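Local coordinates for protein oxidoreductase, short-chain dehydrogenase/reductase family (PDB 3L6E) that is a putative oxidoreductase of the short-chain dehydrogenase/reductase family that probably binds a nicotinamide nucleotide and may reduce 3-dehydrosphinganine, at residues Asn132-Ala137 with Asn175-Gly180; Ser31-Arg36 with Val66-Ala71. One frame throughout, in Å; residues are numbered along the deposited sequence.

Interaction 1: Asn132-Ala137 with Asn175-Gly180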
loop_
_atom_site.group_PDB
_atom_site.type_symbol
_atom_site.label_atom_id
_atom_site.label_comp_id
_atom_site.label_asym_id
_atom_site.label_seq_id
_atom_site.Cartn_x
_atom_site.Cartn_y
_atom_site.Cartn_z
ATOM N N ASN A 132 -12.073 0.153 -3.222
ATOM C CA ASN A 132 -12.304 0.966 -4.396
ATOM C C ASN A 132 -11.012 1.176 -5.173
ATOM O O ASN A 132 -9.960 1.463 -4.580
ATOM C CB ASN A 132 -12.891 2.304 -4.006
ATOM C CG ASN A 132 -14.388 2.290 -3.975
ATOM O OD1 ASN A 132 -15.052 2.435 -4.991
ATOM N ND2 ASN A 132 -14.935 2.131 -2.793
ATOM N N VAL A 133 -11.108 1.027 -6.489
ATOM C CA VAL A 133 -9.984 1.265 -7.386
ATOM C C VAL A 133 -10.147 2.647 -8.021
ATOM O O VAL A 133 -11.111 2.904 -8.736
ATOM C CB VAL A 133 -9.865 0.192 -8.497
ATOM C CG1 VAL A 133 -8.619 0.447 -9.362
ATOM C CG2 VAL A 133 -9.762 -1.175 -7.889
ATOM N N LEU A 134 -9.225 3.545 -7.698
ATOM C CA LEU A 134 -9.169 4.845 -8.336
ATOM C C LEU A 134 -8.012 4.827 -9.367
ATOM O O LEU A 134 -6.955 5.410 -9.157
ATOM C CB LEU A 134 -9.040 5.952 -7.274
ATOM C CG LEU A 134 -10.191 6.135 -6.255
ATOM C CD1 LEU A 134 -10.264 5.016 -5.200
ATOM C CD2 LEU A 134 -10.043 7.461 -5.548
ATOM N N SER A 135 -8.217 4.117 -10.473
ATOM C CA SER A 135 -7.132 3.866 -11.436
ATOM C C SER A 135 -6.780 5.099 -12.274
ATOM O O SER A 135 -7.604 6.002 -12.455
ATOM C CB SER A 135 -7.451 2.664 -12.323
ATOM O OG SER A 135 -8.658 2.860 -13.041
ATOM N N SER A 136 -5.543 5.137 -12.762
ATOM C CA SER A 136 -5.022 6.323 -13.427
ATOM C C SER A 136 -4.331 5.940 -14.732
ATOM O O SER A 136 -3.130 5.656 -14.755
ATOM C CB SER A 136 -4.063 7.068 -12.494
ATOM O OG SER A 136 -4.230 8.468 -12.596
ATOM N N ALA A 137 -5.114 5.942 -15.810
ATOM C CA ALA A 137 -4.667 5.548 -17.154
ATOM C C ALA A 137 -3.456 6.331 -17.654
ATOM O O ALA A 137 -3.434 7.564 -17.605
ATOM C CB ALA A 137 -5.818 5.669 -18.140
ATOM N N ASN A 175 -8.773 1.927 -0.136
ATOM C CA ASN A 175 -8.672 2.674 -1.389
ATOM C C ASN A 175 -7.366 2.317 -2.117
ATOM O O ASN A 175 -6.311 2.414 -1.544
ATOM C CB ASN A 175 -8.756 4.169 -1.115
ATOM C CG ASN A 175 -10.107 4.602 -0.582
ATOM O OD1 ASN A 175 -11.146 3.993 -0.858
ATOM N ND2 ASN A 175 -10.101 5.681 0.179
ATOM N N LEU A 176 -7.452 1.896 -3.371
ATOM C CA LEU A 176 -6.288 1.394 -4.100
ATOM C C LEU A 176 -6.025 2.271 -5.331
ATOM O O LEU A 176 -6.948 2.554 -6.079
ATOM C CB LEU A 176 -6.522 -0.060 -4.542
ATOM C CG LEU A 176 -7.070 -1.024 -3.467
ATOM C CD1 LEU A 176 -7.703 -2.252 -4.081
ATOM C CD2 LEU A 176 -6.021 -1.424 -2.456
ATOM N N TYR A 177 -4.762 2.665 -5.525
ATOM C CA TYR A 177 -4.374 3.624 -6.552
ATOM C C TYR A 177 -3.291 3.102 -7.512
ATOM O O TYR A 177 -2.106 3.348 -7.307
ATOM C CB TYR A 177 -3.883 4.910 -5.877
ATOM C CG TYR A 177 -4.882 5.535 -4.932
ATOM C CD1 TYR A 177 -5.094 5.009 -3.627
ATOM C CD2 TYR A 177 -5.598 6.663 -5.312
ATOM C CE1 TYR A 177 -5.999 5.613 -2.750
ATOM C CE2 TYR A 177 -6.498 7.276 -4.455
ATOM C CZ TYR A 177 -6.694 6.756 -3.172
ATOM O OH TYR A 177 -7.619 7.363 -2.343
ATOM N N PRO A 178 -3.684 2.337 -8.521
ATOM C CA PRO A 178 -2.742 1.966 -9.582
ATOM C C PRO A 178 -2.599 3.134 -10.540
ATOM O O PRO A 178 -3.545 3.419 -11.257
ATOM C CB PRO A 178 -3.471 0.845 -10.339
ATOM C CG PRO A 178 -4.806 0.661 -9.662
ATOM C CD PRO A 178 -5.046 1.850 -8.792
ATOM N N SER A 179 -1.451 3.802 -10.543
ATOM C CA SER A 179 -1.185 4.894 -11.485
ATOM C C SER A 179 -0.317 4.427 -12.633
ATOM O O SER A 179 0.859 4.101 -12.439
ATOM C CB SER A 179 -0.479 6.057 -10.796
ATOM O OG SER A 179 -1.405 6.901 -10.151
ATOM N N GLY A 180 -0.893 4.405 -13.832
ATOM C CA GLY A 180 -0.120 4.119 -15.040
ATOM C C GLY A 180 -0.557 2.857 -15.751
ATOM O O GLY A 180 0.266 2.154 -16.347
HETATM O O HOH W 1 -4.630 6.509 -9.273
#

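Interaction 2: Ser31-Arg36 with Val66-Ala71. With SO4 (sulfate ion), chain C.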
loop_
_atom_site.group_PDB
_atom_site.type_symbol
_atom_site.label_atom_id
_atom_site.label_comp_id
_atom_site.label_asym_id
_atom_site.label_seq_id
_atom_site.Cartn_x
_atom_site.Cartn_y
_atom_site.Cartn_z
ATOM N N SER A 31 -18.583 -12.852 -7.984
ATOM C CA SER A 31 -19.696 -12.308 -8.749
ATOM C C SER A 31 -19.163 -11.151 -9.595
ATOM O O SER A 31 -18.829 -10.076 -9.065
ATOM C CB SER A 31 -20.805 -11.819 -7.828
ATOM O OG SER A 31 -21.512 -12.907 -7.288
HETATM N N MSE A 32 -19.044 -11.388 -10.893
HETATM C CA MSE A 32 -18.487 -10.379 -11.800
HETATM C C MSE A 32 -19.578 -9.422 -12.263
HETATM O O MSE A 32 -20.554 -9.846 -12.864
HETATM C CB MSE A 32 -17.841 -11.052 -13.015
HETATM C CG MSE A 32 -16.832 -12.133 -12.671
HETATM SE SE MSE A 32 -16.073 -12.976 -14.255
HETATM C CE MSE A 32 -17.705 -13.599 -15.112
HETATM N N MSE A 33 -19.416 -8.137 -11.993
HETATM C CA MSE A 33 -20.355 -7.150 -12.537
HETATM C C MSE A 33 -19.709 -6.285 -13.608
HETATM O O MSE A 33 -18.616 -5.770 -13.403
HETATM C CB MSE A 33 -20.927 -6.268 -11.437
HETATM C CG MSE A 33 -21.733 -7.054 -10.407
HETATM SE SE MSE A 33 -22.431 -5.872 -9.040
HETATM C CE MSE A 33 -23.198 -7.251 -7.867
ATOM N N GLY A 34 -20.395 -6.137 -14.740
ATOM C CA GLY A 34 -19.873 -5.360 -15.849
ATOM C C GLY A 34 -20.924 -4.918 -16.845
ATOM O O GLY A 34 -22.004 -5.500 -16.939
ATOM N N ARG A 35 -20.599 -3.861 -17.579
ATOM C CA ARG A 35 -21.487 -3.300 -18.605
ATOM C C ARG A 35 -21.450 -4.102 -19.906
ATOM O O ARG A 35 -22.394 -4.056 -20.692
ATOM C CB ARG A 35 -21.053 -1.864 -18.903
ATOM C CG ARG A 35 -21.965 -0.783 -18.379
ATOM C CD ARG A 35 -22.707 -0.108 -19.525
ATOM N NE ARG A 35 -23.941 -0.801 -19.901
ATOM C CZ ARG A 35 -24.867 -0.302 -20.721
ATOM N NH1 ARG A 35 -24.713 0.903 -21.271
ATOM N NH2 ARG A 35 -25.952 -1.012 -20.995
ATOM N N ARG A 36 -20.357 -4.827 -20.125
ATOM C CA ARG A 36 -20.068 -5.459 -21.413
ATOM C C ARG A 36 -20.174 -6.972 -21.345
ATOM O O ARG A 36 -19.242 -7.653 -20.889
ATOM C CB ARG A 36 -18.664 -5.065 -21.893
ATOM C CG ARG A 36 -18.560 -3.661 -22.453
ATOM C CD ARG A 36 -17.110 -3.294 -22.716
ATOM N NE ARG A 36 -16.357 -3.063 -21.487
ATOM C CZ ARG A 36 -15.066 -2.750 -21.448
ATOM N NH1 ARG A 36 -14.453 -2.544 -20.283
ATOM N NH2 ARG A 36 -14.385 -2.639 -22.578
ATOM N N VAL A 66 -30.750 -4.563 -8.412
ATOM C CA VAL A 66 -31.004 -5.815 -9.120
ATOM C C VAL A 66 -29.740 -6.663 -9.218
ATOM O O VAL A 66 -29.763 -7.862 -8.929
ATOM C CB VAL A 66 -31.611 -5.547 -10.533
ATOM C CG1 VAL A 66 -31.711 -6.826 -11.353
ATOM C CG2 VAL A 66 -33.000 -4.897 -10.413
ATOM N N ALA A 67 -28.638 -6.027 -9.606
ATOM C CA ALA A 67 -27.363 -6.708 -9.797
ATOM C C ALA A 67 -26.831 -7.306 -8.494
ATOM O O ALA A 67 -26.263 -8.394 -8.504
ATOM C CB ALA A 67 -26.326 -5.752 -10.410
ATOM N N PHE A 68 -27.000 -6.587 -7.386
ATOM C CA PHE A 68 -26.519 -7.067 -6.100
ATOM C C PHE A 68 -27.385 -8.197 -5.548
ATOM O O PHE A 68 -26.864 -9.101 -4.881
ATOM C CB PHE A 68 -26.354 -5.913 -5.095
ATOM C CG PHE A 68 -24.983 -5.265 -5.130
ATOM C CD1 PHE A 68 -23.978 -5.682 -4.261
ATOM C CD2 PHE A 68 -24.694 -4.247 -6.032
ATOM C CE1 PHE A 68 -22.699 -5.094 -4.285
ATOM C CE2 PHE A 68 -23.429 -3.647 -6.069
ATOM C CZ PHE A 68 -22.422 -4.071 -5.195
ATOM N N ALA A 69 -28.687 -8.156 -5.863
ATOM C CA ALA A 69 -29.643 -9.188 -5.479
ATOM C C ALA A 69 -29.325 -10.541 -6.113
ATOM O O ALA A 69 -29.470 -11.577 -5.466
ATOM C CB ALA A 69 -31.088 -8.764 -5.819
ATOM N N ALA A 70 -28.896 -10.523 -7.377
ATOM C CA ALA A 70 -28.469 -11.737 -8.063
ATOM C C ALA A 70 -27.142 -12.250 -7.483
ATOM O O ALA A 70 -26.968 -13.462 -7.281
ATOM C CB ALA A 70 -28.356 -11.494 -9.575
ATOM N N ALA A 71 -26.220 -11.329 -7.200
ATOM C CA ALA A 71 -24.927 -11.701 -6.609
ATOM C C ALA A 71 -25.086 -12.419 -5.259
ATOM O O ALA A 71 -24.555 -13.523 -5.062
ATOM C CB ALA A 71 -24.043 -10.499 -6.455
HETATM S S SO4 C . -17.057 -3.333 -17.801
HETATM O O1 SO4 C . -17.278 -3.916 -19.117
HETATM O O2 SO4 C . -18.224 -2.573 -17.362
HETATM O O3 SO4 C . -16.840 -4.467 -16.912
HETATM O O4 SO4 C . -15.892 -2.443 -17.853
#

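Interaction 1: Asn132-Ala137 with Asn175-Gly180
G180 N gives its hydrogen to S136 O at 2.7 Å, and the bond is bent (143° at the hydrogen). Next along, S136 N bonds to P178 O at 3.0 Å. Two straighter bonds lie further back: L134 N to L176 O, and L176 N to N132 O at 2.8 Å. The pairing is parallel, is interrupted around L134-S135 and resumes at S136-S179. It joins strands 128-137 and 171-181 of the beta-alpha-beta unit that helix 145-165 completes, part of the Rossmann-type sheet of this family. P178 has no N-H to give, so a water takes the place of a strand donor and bonds L134 O at 2.6 Å. It also bonds weakly to S179 OG. On the sheet face of V133, CG1 lies anti to the backbone N (chi1 -177°) and reaches P178 CG at 3.8 Å. The two side chains cross at about a right angle. M207 of helix 200-210 packs against V133, L176 and P178. L134 and Y177 run side by side, with L134 CD2 3.7 Å from Y177 CE2. The Y177 ring stacks with F223. S136 CB touches S179 OG, while S136 OG is hydrogen-bonded to K152 NZ; K152 fits the family's Tyr-x-x-x-Lys motif.

Interaction 2: Ser31-Arg36 with Val66-Ala71
The methyl of selenomethionine M33 sits over one face of the F68 ring. Its CE lies 3.8 Å from the ring centroid and 10° off the normal, a CH-pi contact. The selenium follows at 4.2 Å from the same centroid, which makes this a Met-aromatic pair. The M33 chain is extended beyond CG, which carries the methyl across to the helix. There CE also meets A71 CB at 3.6 Å, and SE touches A67 CB. With alanines at 67 and 71, one turn apart, M33 CE comes up to the A67 carbonyl, 3.3 Å from A67 O. Beside it, S31 OG rests on A71 CB at 3.6 Å and is hydrogen-bonded to H5 NE2.

Past G34 the strand ends at a sulfate, probably from the crystallisation liquor. R35 N bonds to sulfate O2 at 2.7 Å. The R36 guanidinium meets the ion edge-on, with NE on O1 and NH1 on O4, and G12 N adds another bond. This site is consistent with the pocket for the 2'-phosphate of NADP(H) in relatives.

Strand 31-34 and helix 66-71 run nearly antiparallel, 163° between directions, with axes 9.4 Å apart. I7 of strand 5-9 and I54 of strand 51-55 also pack on this helix, and helix 98-123 lies against F68.

Overall arrangement
From the N terminus, strand 5-9 and helix 14-25 lead to strand 29-34. Interaction 2 closes the first loop, holding helix 37-47 and strand 51-55 before the chain returns along helix 61-75. That helix leads on to strand 80-84. Interaction 1 opens later, at strand 128-137, and closes over helix 145-165 at strand 171-181. The two loops follow in series and neither nest nor cross. Their centres are 21 Å apart, on opposite sides of the chain's centre. Both reach the same sheet: interaction 2 packs a helix on strand 29-34, while interaction 1 joins neighbouring strands. Strands 5-9 and 80-84 lie between the two regions.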